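Local coordinates for protein Old Yellow Enzyme (PDB 6AGZ) that probably catalyses the asymmetric reduction of the carbon-carbon double bond of enone compounds, using a bound flavin mononucleotide fed by a nicotinamide cofactor, at residues P73-Y78 with K165-N170; P33-R38 with Q110-G115; E58-L63 with D351-L356. All coordinates share one frame; numbering follows the deposited sequence.

Contact 1. Residues P73-Y78 with K165-N170; sequences PQFGLY and KKDYVN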
loop_
_atom_site.group_PDB
_atom_site.type_symbol
_atom_site.label_atom_id
_atom_site.label_comp_id
_atom_site.label_asym_id
_atom_site.label_seq_id
_atom_site.Cartn_x
_atom_site.Cartn_y
_atom_site.Cartn_z
ATOM N N PRO A 73 -16.393 10.892 -29.366
ATOM C CA PRO A 73 -17.715 11.338 -28.889
ATOM C C PRO A 73 -18.265 10.508 -27.740
ATOM O O PRO A 73 -18.867 11.068 -26.815
ATOM C CB PRO A 73 -18.585 11.222 -30.147
ATOM C CG PRO A 73 -17.640 11.476 -31.261
ATOM C CD PRO A 73 -16.329 10.858 -30.840
ATOM N N GLN A 74 -18.068 9.188 -27.765
ATOM C CA GLN A 74 -18.543 8.345 -26.673
ATOM C C GLN A 74 -17.785 8.603 -25.376
ATOM O O GLN A 74 -18.303 8.293 -24.297
ATOM C CB GLN A 74 -18.436 6.869 -27.069
ATOM C CG GLN A 74 -19.079 5.896 -26.088
ATOM C CD GLN A 74 -20.577 6.098 -25.958
ATOM O OE1 GLN A 74 -21.336 5.808 -26.883
ATOM N NE2 GLN A 74 -21.009 6.597 -24.806
ATOM N N PHE A 75 -16.582 9.178 -25.452
ATOM C CA PHE A 75 -15.824 9.502 -24.248
ATOM C C PHE A 75 -16.415 10.675 -23.475
ATOM O O PHE A 75 -16.040 10.879 -22.315
ATOM C CB PHE A 75 -14.365 9.811 -24.598
ATOM C CG PHE A 75 -13.515 8.588 -24.836
ATOM C CD1 PHE A 75 -14.067 7.416 -25.327
ATOM C CD2 PHE A 75 -12.157 8.617 -24.560
ATOM C CE1 PHE A 75 -13.279 6.299 -25.543
ATOM C CE2 PHE A 75 -11.365 7.505 -24.771
ATOM C CZ PHE A 75 -11.926 6.344 -25.263
ATOM N N GLY A 76 -17.319 11.444 -24.077
ATOM C CA GLY A 76 -17.903 12.598 -23.418
ATOM C C GLY A 76 -19.248 12.313 -22.776
ATOM O O GLY A 76 -19.525 11.175 -22.396
ATOM N N LEU A 77 -20.089 13.339 -22.649
ATOM C CA LEU A 77 -19.775 14.684 -23.126
ATOM C C LEU A 77 -20.146 15.765 -22.114
ATOM O O LEU A 77 -21.067 15.598 -21.315
ATOM C CB LEU A 77 -20.507 14.970 -24.443
ATOM C CG LEU A 77 -20.116 14.237 -25.727
ATOM C CD1 LEU A 77 -21.206 14.405 -26.772
ATOM C CD2 LEU A 77 -18.790 14.759 -26.251
ATOM N N TYR A 78 -19.412 16.874 -22.159
ATOM C CA TYR A 78 -19.800 18.124 -21.526
ATOM C C TYR A 78 -19.817 19.209 -22.593
ATOM O O TYR A 78 -19.018 19.182 -23.533
ATOM C CB TYR A 78 -18.842 18.525 -20.394
ATOM C CG TYR A 78 -18.871 17.615 -19.186
ATOM C CD1 TYR A 78 -20.068 17.094 -18.709
ATOM C CD2 TYR A 78 -17.699 17.281 -18.519
ATOM C CE1 TYR A 78 -20.094 16.264 -17.603
ATOM C CE2 TYR A 78 -17.716 16.453 -17.414
ATOM C CZ TYR A 78 -18.916 15.947 -16.960
ATOM O OH TYR A 78 -18.934 15.122 -15.860
ATOM N N LYS A 165 -11.051 0.722 -25.845
ATOM C CA LYS A 165 -9.611 0.553 -26.022
ATOM C C LYS A 165 -9.152 1.102 -27.370
ATOM O O LYS A 165 -8.204 1.897 -27.445
ATOM C CB LYS A 165 -9.246 -0.925 -25.884
ATOM C CG LYS A 165 -9.753 -1.560 -24.598
ATOM C CD LYS A 165 -9.965 -3.055 -24.757
ATOM C CE LYS A 165 -8.738 -3.835 -24.321
ATOM N NZ LYS A 165 -8.910 -5.299 -24.537
ATOM N N LYS A 166 -9.830 0.695 -28.450
ATOM C CA LYS A 166 -9.460 1.178 -29.778
ATOM C C LYS A 166 -9.543 2.699 -29.862
ATOM O O LYS A 166 -8.698 3.342 -30.497
ATOM C CB LYS A 166 -10.350 0.528 -30.837
ATOM C CG LYS A 166 -10.248 -0.988 -30.881
ATOM C CD LYS A 166 -11.117 -1.578 -31.980
ATOM C CE LYS A 166 -11.070 -3.098 -31.962
ATOM N NZ LYS A 166 -12.124 -3.700 -32.826
ATOM N N ASP A 167 -10.551 3.293 -29.218
ATOM C CA ASP A 167 -10.683 4.747 -29.227
ATOM C C ASP A 167 -9.531 5.411 -28.484
ATOM O O ASP A 167 -9.032 6.458 -28.914
ATOM C CB ASP A 167 -12.021 5.162 -28.614
ATOM C CG ASP A 167 -13.204 4.799 -29.489
ATOM O OD1 ASP A 167 -12.993 4.470 -30.675
ATOM O OD2 ASP A 167 -14.348 4.847 -28.989
ATOM N N TYR A 168 -9.106 4.827 -27.360
ATOM C CA TYR A 168 -7.927 5.343 -26.670
ATOM C C TYR A 168 -6.701 5.301 -27.572
ATOM O O TYR A 168 -5.915 6.256 -27.609
ATOM C CB TYR A 168 -7.669 4.551 -25.388
ATOM C CG TYR A 168 -8.341 5.108 -24.154
ATOM C CD1 TYR A 168 -9.450 4.482 -23.599
ATOM C CD2 TYR A 168 -7.860 6.256 -23.536
ATOM C CE1 TYR A 168 -10.063 4.984 -22.466
ATOM C CE2 TYR A 168 -8.468 6.767 -22.402
ATOM C CZ TYR A 168 -9.569 6.127 -21.871
ATOM O OH TYR A 168 -10.176 6.629 -20.744
ATOM N N VAL A 169 -6.521 4.201 -28.308
ATOM C CA VAL A 169 -5.372 4.094 -29.207
ATOM C C VAL A 169 -5.435 5.171 -30.284
ATOM O O VAL A 169 -4.439 5.850 -30.571
ATOM C CB VAL A 169 -5.298 2.684 -29.821
ATOM C CG1 VAL A 169 -4.187 2.616 -30.858
ATOM C CG2 VAL A 169 -5.082 1.649 -28.733
ATOM N N ASN A 170 -6.610 5.345 -30.895
ATOM C CA ASN A 170 -6.754 6.332 -31.963
ATOM C C ASN A 170 -6.508 7.748 -31.454
ATOM O O ASN A 170 -5.831 8.546 -32.115
ATOM C CB ASN A 170 -8.140 6.217 -32.594
ATOM C CG ASN A 170 -8.412 7.309 -33.611
ATOM O OD1 ASN A 170 -7.813 7.336 -34.686
ATOM N ND2 ASN A 170 -9.325 8.214 -33.277
#

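Contact 2. Residues P33-R38 with Q110-G115; sequences PTTRFR and QLWNLG. With FMN (flavin mononucleotide), chain C.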
loop_
_atom_site.group_PDB
_atom_site.type_symbol
_atom_site.label_atom_id
_atom_site.label_comp_id
_atom_site.label_asym_id
_atom_site.label_seq_id
_atom_site.Cartn_x
_atom_site.Cartn_y
_atom_site.Cartn_z
ATOM N N PRO A 33 -3.649 19.225 -15.766
ATOM C CA PRO A 33 -4.862 19.360 -16.581
ATOM C C PRO A 33 -5.933 20.137 -15.831
ATOM O O PRO A 33 -6.261 19.825 -14.687
ATOM C CB PRO A 33 -5.284 17.907 -16.834
ATOM C CG PRO A 33 -4.606 17.113 -15.762
ATOM C CD PRO A 33 -3.309 17.814 -15.518
ATOM N N THR A 34 -6.466 21.170 -16.483
ATOM C CA THR A 34 -7.444 22.057 -15.859
ATOM C C THR A 34 -8.563 22.326 -16.855
ATOM O O THR A 34 -8.367 23.053 -17.834
ATOM C CB THR A 34 -6.794 23.361 -15.398
ATOM O OG1 THR A 34 -5.649 23.063 -14.588
ATOM C CG2 THR A 34 -7.780 24.184 -14.583
ATOM N N THR A 35 -9.732 21.749 -16.598
ATOM C CA THR A 35 -10.881 21.915 -17.477
ATOM C C THR A 35 -11.435 23.330 -17.366
ATOM O O THR A 35 -11.659 23.834 -16.261
ATOM C CB THR A 35 -11.960 20.892 -17.120
ATOM O OG1 THR A 35 -11.499 19.573 -17.445
ATOM C CG2 THR A 35 -13.248 21.183 -17.873
ATOM N N ARG A 36 -11.662 23.971 -18.515
ATOM C CA ARG A 36 -12.156 25.344 -18.551
ATOM C C ARG A 36 -13.362 25.558 -19.456
ATOM O O ARG A 36 -14.038 26.583 -19.304
ATOM C CB ARG A 36 -11.041 26.306 -18.991
ATOM C CG ARG A 36 -9.781 26.243 -18.138
ATOM C CD ARG A 36 -10.071 26.563 -16.679
ATOM N NE ARG A 36 -10.732 27.854 -16.518
ATOM C CZ ARG A 36 -10.097 29.022 -16.503
ATOM N NH1 ARG A 36 -8.779 29.064 -16.642
ATOM N NH2 ARG A 36 -10.781 30.148 -16.349
ATOM N N PHE A 37 -13.649 24.647 -20.390
ATOM C CA PHE A 37 -14.825 24.729 -21.261
ATOM C C PHE A 37 -14.797 25.985 -22.134
ATOM O O PHE A 37 -15.782 26.721 -22.237
ATOM C CB PHE A 37 -16.120 24.663 -20.448
ATOM C CG PHE A 37 -16.327 23.356 -19.742
ATOM C CD1 PHE A 37 -16.084 22.156 -20.392
ATOM C CD2 PHE A 37 -16.760 23.326 -18.427
ATOM C CE1 PHE A 37 -16.274 20.951 -19.743
ATOM C CE2 PHE A 37 -16.950 22.124 -17.772
ATOM C CZ PHE A 37 -16.709 20.934 -18.431
ATOM N N ARG A 38 -13.654 26.225 -22.776
ATOM C CA ARG A 38 -13.513 27.322 -23.726
ATOM C C ARG A 38 -13.369 26.825 -25.161
ATOM O O ARG A 38 -12.863 27.555 -26.021
ATOM C CB ARG A 38 -12.332 28.217 -23.348
ATOM C CG ARG A 38 -12.721 29.457 -22.550
ATOM C CD ARG A 38 -13.187 29.107 -21.145
ATOM N NE ARG A 38 -13.382 30.296 -20.319
ATOM C CZ ARG A 38 -13.549 30.273 -19.000
ATOM N NH1 ARG A 38 -13.541 29.118 -18.349
ATOM N NH2 ARG A 38 -13.721 31.405 -18.330
ATOM N N GLN A 110 -4.015 15.271 -21.726
ATOM C CA GLN A 110 -4.735 14.303 -20.912
ATOM C C GLN A 110 -5.992 13.866 -21.651
ATOM O O GLN A 110 -6.746 14.704 -22.155
ATOM C CB GLN A 110 -5.097 14.890 -19.547
ATOM C CG GLN A 110 -5.641 13.856 -18.574
ATOM C CD GLN A 110 -6.294 14.478 -17.355
ATOM O OE1 GLN A 110 -7.119 15.381 -17.475
ATOM N NE2 GLN A 110 -5.926 13.996 -16.173
ATOM N N LEU A 111 -6.212 12.555 -21.719
ATOM C CA LEU A 111 -7.371 11.990 -22.397
ATOM C C LEU A 111 -8.476 11.710 -21.387
ATOM O O LEU A 111 -8.240 11.056 -20.366
ATOM C CB LEU A 111 -7.002 10.708 -23.143
ATOM C CG LEU A 111 -6.091 10.869 -24.360
ATOM C CD1 LEU A 111 -5.926 9.535 -25.079
ATOM C CD2 LEU A 111 -6.626 11.935 -25.306
ATOM N N TRP A 112 -9.680 12.188 -21.687
ATOM C CA TRP A 112 -10.813 12.120 -20.775
ATOM C C TRP A 112 -11.811 11.071 -21.246
ATOM O O TRP A 112 -12.012 10.885 -22.450
ATOM C CB TRP A 112 -11.508 13.482 -20.682
ATOM C CG TRP A 112 -12.087 13.804 -19.334
ATOM C CD1 TRP A 112 -12.019 13.044 -18.203
ATOM C CD2 TRP A 112 -12.816 14.984 -18.982
ATOM N NE1 TRP A 112 -12.661 13.681 -17.167
ATOM C CE2 TRP A 112 -13.156 14.876 -17.618
ATOM C CE3 TRP A 112 -13.205 16.129 -19.684
ATOM C CZ2 TRP A 112 -13.876 15.861 -16.950
ATOM C CZ3 TRP A 112 -13.918 17.106 -19.018
ATOM C CH2 TRP A 112 -14.246 16.966 -17.665
ATOM N N ASN A 113 -12.433 10.389 -20.286
ATOM C CA ASN A 113 -13.557 9.501 -20.565
ATOM C C ASN A 113 -14.496 9.582 -19.374
ATOM O O ASN A 113 -14.115 9.209 -18.260
ATOM C CB ASN A 113 -13.099 8.061 -20.807
ATOM C CG ASN A 113 -14.179 7.204 -21.444
ATOM O OD1 ASN A 113 -15.372 7.424 -21.230
ATOM N ND2 ASN A 113 -13.764 6.226 -22.239
ATOM N N LEU A 114 -15.717 10.065 -19.609
ATOM C CA LEU A 114 -16.587 10.461 -18.508
ATOM C C LEU A 114 -17.268 9.270 -17.845
ATOM O O LEU A 114 -17.329 9.199 -16.612
ATOM C CB LEU A 114 -17.630 11.461 -19.006
ATOM C CG LEU A 114 -17.061 12.785 -19.520
ATOM C CD1 LEU A 114 -18.171 13.774 -19.832
ATOM C CD2 LEU A 114 -16.092 13.369 -18.507
ATOM N N GLY A 115 -17.789 8.334 -18.632
ATOM C CA GLY A 115 -18.543 7.245 -18.035
ATOM C C GLY A 115 -19.852 7.748 -17.456
ATOM O O GLY A 115 -20.562 8.556 -18.065
HETATM N N1 FMN C . -7.644 17.355 -12.966
HETATM C C2 FMN C . -7.625 16.444 -14.004
HETATM O O2 FMN C . -6.986 15.397 -13.893
HETATM N N3 FMN C . -8.321 16.700 -15.167
HETATM C C4 FMN C . -9.038 17.870 -15.294
HETATM O O4 FMN C . -9.662 18.107 -16.328
HETATM C C4A FMN C . -9.058 18.788 -14.251
HETATM N N5 FMN C . -9.775 19.954 -14.382
HETATM C C5A FMN C . -9.796 20.871 -13.354
HETATM C C6 FMN C . -10.523 22.046 -13.494
HETATM C C7 FMN C . -10.551 22.975 -12.462
HETATM C C7M FMN C . -11.333 24.244 -12.616
HETATM C C8 FMN C . -9.854 22.728 -11.287
HETATM C C8M FMN C . -9.884 23.730 -10.171
HETATM C C9 FMN C . -9.130 21.552 -11.146
HETATM C C9A FMN C . -9.097 20.619 -12.179
HETATM N N10 FMN C . -8.377 19.444 -12.044
HETATM C C10 FMN C . -8.358 18.529 -13.081
HETATM C "C1'" FMN C . -7.609 19.171 -10.783
HETATM C "C2'" FMN C . -6.247 19.858 -10.912
HETATM O "O2'" FMN C . -5.545 19.296 -12.000
HETATM C "C3'" FMN C . -5.400 19.767 -9.644
HETATM O "O3'" FMN C . -5.085 18.421 -9.368
HETATM C "C4'" FMN C . -6.124 20.392 -8.455
HETATM O "O4'" FMN C . -6.647 21.647 -8.825
HETATM C "C5'" FMN C . -5.194 20.585 -7.264
HETATM O "O5'" FMN C . -4.071 21.341 -7.660
HETATM P P FMN C . -3.898 22.858 -7.148
HETATM O O1P FMN C . -4.021 22.887 -5.643
HETATM O O2P FMN C . -2.541 23.383 -7.550
HETATM O O3P FMN C . -4.974 23.713 -7.771
#

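Contact 3. Residues E58-L63 with D351-L356; sequences ENNGGL and DLPNRL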
loop_
_atom_site.group_PDB
_atom_site.type_symbol
_atom_site.label_atom_id
_atom_site.label_comp_id
_atom_site.label_asym_id
_atom_site.label_seq_id
_atom_site.Cartn_x
_atom_site.Cartn_y
_atom_site.Cartn_z
ATOM N N GLU A 58 5.223 30.756 -22.485
ATOM C CA GLU A 58 6.235 31.798 -22.585
ATOM C C GLU A 58 7.047 31.882 -21.297
ATOM O O GLU A 58 6.497 31.840 -20.193
ATOM C CB GLU A 58 5.572 33.145 -22.875
ATOM C CG GLU A 58 6.532 34.306 -23.070
ATOM C CD GLU A 58 5.815 35.644 -23.123
ATOM O OE1 GLU A 58 4.823 35.814 -22.384
ATOM O OE2 GLU A 58 6.239 36.521 -23.906
ATOM N N ASN A 59 8.369 31.997 -21.450
ATOM C CA ASN A 59 9.295 32.147 -20.324
ATOM C C ASN A 59 9.158 31.000 -19.323
ATOM O O ASN A 59 9.288 31.195 -18.113
ATOM C CB ASN A 59 9.100 33.494 -19.621
ATOM C CG ASN A 59 9.341 34.676 -20.538
ATOM O OD1 ASN A 59 10.231 34.647 -21.388
ATOM N ND2 ASN A 59 8.547 35.726 -20.368
ATOM N N ASN A 60 8.884 29.792 -19.820
ATOM C CA ASN A 60 8.651 28.660 -18.930
ATOM C C ASN A 60 9.676 27.546 -19.102
ATOM O O ASN A 60 10.385 27.219 -18.146
ATOM C CB ASN A 60 7.231 28.121 -19.156
ATOM C CG ASN A 60 6.801 27.125 -18.092
ATOM O OD1 ASN A 60 7.607 26.664 -17.285
ATOM N ND2 ASN A 60 5.516 26.786 -18.091
ATOM N N GLY A 61 9.797 26.963 -20.296
ATOM C CA GLY A 61 10.643 25.802 -20.485
ATOM C C GLY A 61 10.122 24.510 -19.891
ATOM O O GLY A 61 10.677 23.446 -20.192
ATOM N N GLY A 62 9.081 24.559 -19.063
ATOM C CA GLY A 62 8.565 23.387 -18.381
ATOM C C GLY A 62 7.476 22.676 -19.158
ATOM O O GLY A 62 7.331 22.837 -20.373
ATOM N N LEU A 63 6.696 21.874 -18.437
ATOM C CA LEU A 63 5.648 21.054 -19.029
ATOM C C LEU A 63 4.278 21.650 -18.736
ATOM O O LEU A 63 3.989 22.029 -17.595
ATOM C CB LEU A 63 5.706 19.617 -18.503
ATOM C CG LEU A 63 4.621 18.677 -19.040
ATOM C CD1 LEU A 63 4.814 18.418 -20.527
ATOM C CD2 LEU A 63 4.589 17.369 -18.260
ATOM N N ASP A 351 2.051 34.130 -15.917
ATOM C CA ASP A 351 3.497 34.143 -15.733
ATOM C C ASP A 351 3.912 33.517 -14.404
ATOM O O ASP A 351 4.885 33.959 -13.786
ATOM C CB ASP A 351 4.025 35.574 -15.845
ATOM C CG ASP A 351 3.363 36.518 -14.863
ATOM O OD1 ASP A 351 2.292 36.160 -14.328
ATOM O OD2 ASP A 351 3.909 37.615 -14.626
ATOM N N LEU A 352 3.185 32.496 -13.955
ATOM C CA LEU A 352 3.494 31.838 -12.688
ATOM C C LEU A 352 4.924 31.314 -12.585
ATOM O O LEU A 352 5.508 31.429 -11.493
ATOM C CB LEU A 352 2.492 30.697 -12.445
ATOM C CG LEU A 352 2.635 29.944 -11.117
ATOM C CD1 LEU A 352 2.238 30.846 -9.959
ATOM C CD2 LEU A 352 1.811 28.663 -11.109
ATOM N N PRO A 353 5.537 30.734 -13.629
ATOM C CA PRO A 353 6.935 30.288 -13.478
ATOM C C PRO A 353 7.887 31.388 -13.040
ATOM O O PRO A 353 8.727 31.156 -12.163
ATOM C CB PRO A 353 7.279 29.760 -14.876
ATOM C CG PRO A 353 5.982 29.297 -15.419
ATOM C CD PRO A 353 4.958 30.266 -14.904
ATOM N N ASN A 354 7.786 32.584 -13.623
ATOM C CA ASN A 354 8.694 33.656 -13.233
ATOM C C ASN A 354 8.362 34.203 -11.852
ATOM O O ASN A 354 9.270 34.602 -11.110
ATOM C CB ASN A 354 8.673 34.773 -14.275
ATOM C CG ASN A 354 9.456 34.414 -15.522
ATOM O OD1 ASN A 354 10.179 33.417 -15.547
ATOM N ND2 ASN A 354 9.330 35.232 -16.560
ATOM N N ARG A 355 7.077 34.230 -11.484
ATOM C CA ARG A 355 6.700 34.726 -10.164
ATOM C C ARG A 355 7.211 33.801 -9.066
ATOM O O ARG A 355 7.703 34.264 -8.029
ATOM C CB ARG A 355 5.182 34.884 -10.062
ATOM C CG ARG A 355 4.593 35.978 -10.945
ATOM C CD ARG A 355 3.241 36.431 -10.427
ATOM N NE ARG A 355 2.354 36.828 -11.516
ATOM C CZ ARG A 355 1.234 37.530 -11.364
ATOM N NH1 ARG A 355 0.860 37.916 -10.158
ATOM N NH2 ARG A 355 0.500 37.832 -12.424
ATOM N N LEU A 356 7.090 32.487 -9.269
ATOM C CA LEU A 356 7.658 31.549 -8.308
ATOM C C LEU A 356 9.179 31.567 -8.351
ATOM O O LEU A 356 9.830 31.382 -7.316
ATOM C CB LEU A 356 7.126 30.142 -8.573
ATOM C CG LEU A 356 5.629 29.949 -8.326
ATOM C CD1 LEU A 356 5.220 28.509 -8.602
ATOM C CD2 LEU A 356 5.276 30.351 -6.903
HETATM O O HOH W 1 6.691 32.633 -16.764
#

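Contact 1. Residues P73-Y78 with K165-N170
Phe75 points the edge of its ring into a face of Tyr168, a T-shaped pair that joins a loop following the second strand of the TIM barrel to helix 158-179, which packs outside it. The centroids of the Phe75 and Tyr168 rings are 4.7 Å apart and the planes meet at 53°, well short of perpendicular. Phe75 CE2 stands 3.5 Å above the Tyr168 plane, over its centre, while Phe75 CZ comes 3.5 Å from Tyr168 CD1. Phe75 CE1, next to CZ in the ring, lies 3.5 Å from Asp167 CB, which approaches the ring obliquely. Asp167 meets the ring mainly through this methylene, its carboxylate turned 57° from the ring plane and its OD1 hydrogen-bonded one helical turn back to Gln163 NE2. With CG anti to its own carbonyl carbon (chi1 -79°), Phe75 sends its ring toward the helix. Asn113 touches both rings, and Val223 of helix 218-231 touches Tyr168. Phe75 ends a short 3-10 segment, 73-75, in this loop, with a bond from Gly76 N to Pro73 O (3.2 Å); the Gly76-Leu77 peptide that follows is cis.

Contact 2. Residues P33-R38 with Q110-G115
The Trp112 indole receives Leu114 CD2 over the centre of one face; the ring of His187 meets it nearly parallel, Tyr192 pairs with it edge-to-face, and Thr35 approaches it obliquely, OG1 lying 3.8 Å from Trp112 CH2. Thr35 also packs its methyl CG2 over one face of Phe37, 3.5 Å above that ring and offset toward its rim. The Pro33 and Gln110 side chains cross at about a right angle, Pro33 CB 3.2 Å from Gln110 OE1 and Pro33 CG beside Gln110 NE2. These residues come together at the mouth of the TIM barrel, where the loop after the first strand meets the end of the third strand and where Pro33, Thr34, Thr35 and Gln110 line the flavin mononucleotide pocket. The Gln110 chain runs out extended from a CG anti to the backbone nitrogen (chi1 -170°), which brings the amide alongside the pyrimidine of the flavin. There NE2 of Gln110 donates nearly straight (169°) to FMN O2 at 2.9 Å, and its OE1 accepts from FMN N3 at 2.9 Å along a more bent path (141°). Thr35 OG1 donates to FMN O4 at 2.6 Å, consistent with the role of the corresponding threonine in relatives, where it tunes the flavin's redox potential. On the ribityl side, FMN O2' donates to Pro33 O at 2.8 Å. Arg239 NH1 and Gly318 N help complete the flavin site.

Contact 3. Residues E58-L63 with D351-L356
Asn60 OD1 lies 3.6 Å from Pro353 CG and takes two hydrogen bonds, one from Asn27 ND2 outside the two segments and a weak one from Gly62 N at 3.1 Å. The other end of the amide, ND2, donates to Arg56 O, so both ends hold its rotation. The amide can therefore offer a fixed surface to the proline: Asn60 CG and Pro353 CG approach to 3.5 Å, the two side chains crossing at about a right angle. With CG anti to the backbone nitrogen (chi1 -169°), OD1 comes to Gly62 N, so close that a CB on Gly62 would strike it. This is a seam of the TIM barrel: the turn leading from helix 47-57 into the second strand meets helix 352-358, which follows the last strand, and Leu29 of the first strand also touches Pro353. Replacing Asn60 by an alanine is likely to leave Asn27 ND2, Gly62 N and Arg56 O without these mates and to open a gap beside the Pro353 ring. Nearer the surface, Asn59 CB rests 3.5 Å from Asn354 ND2, the amide planes only 22° apart. A water donates to Asn59 O at 3.3 Å and weakly accepts from Asn354 N. Within 351-356, a salt bridge holds Arg355 to Asp351, the residue just before the helix: Arg355 grips Asp351 OD1 side-on through NE at 2.9 Å and NH2 at 3.1 Å. Arg355 NH2 meets the syn lone pair of Asp351 OD1, while NE comes from above the carboxylate plane, and Asp351 OD2 accepts from Tyr385 N.

How the contacts relate
From the N terminus, 33-38 follows the first barrel strand and meets 110-115 at the end of the third, closing contact 2 round the second strand. Inside that loop the chain passes 58-63, whose partner 351-356 comes only after the eighth strand, so contact 3 crosses contact 2 and spans most of the barrel. Contact 1, from 73-78 to 165-170, also crosses contact 2 but is nested within contact 3. Contacts 1 and 2 touch: Phe75 O and Leu114 N, 2.8 Å apart, probably share a hydrogen bond that ties the loop after the second strand to the chain after the third. Contact 3 stands apart, its centre about 32 Å from that of contact 1, joining the approach to the second strand to the helix that comes after the eighth.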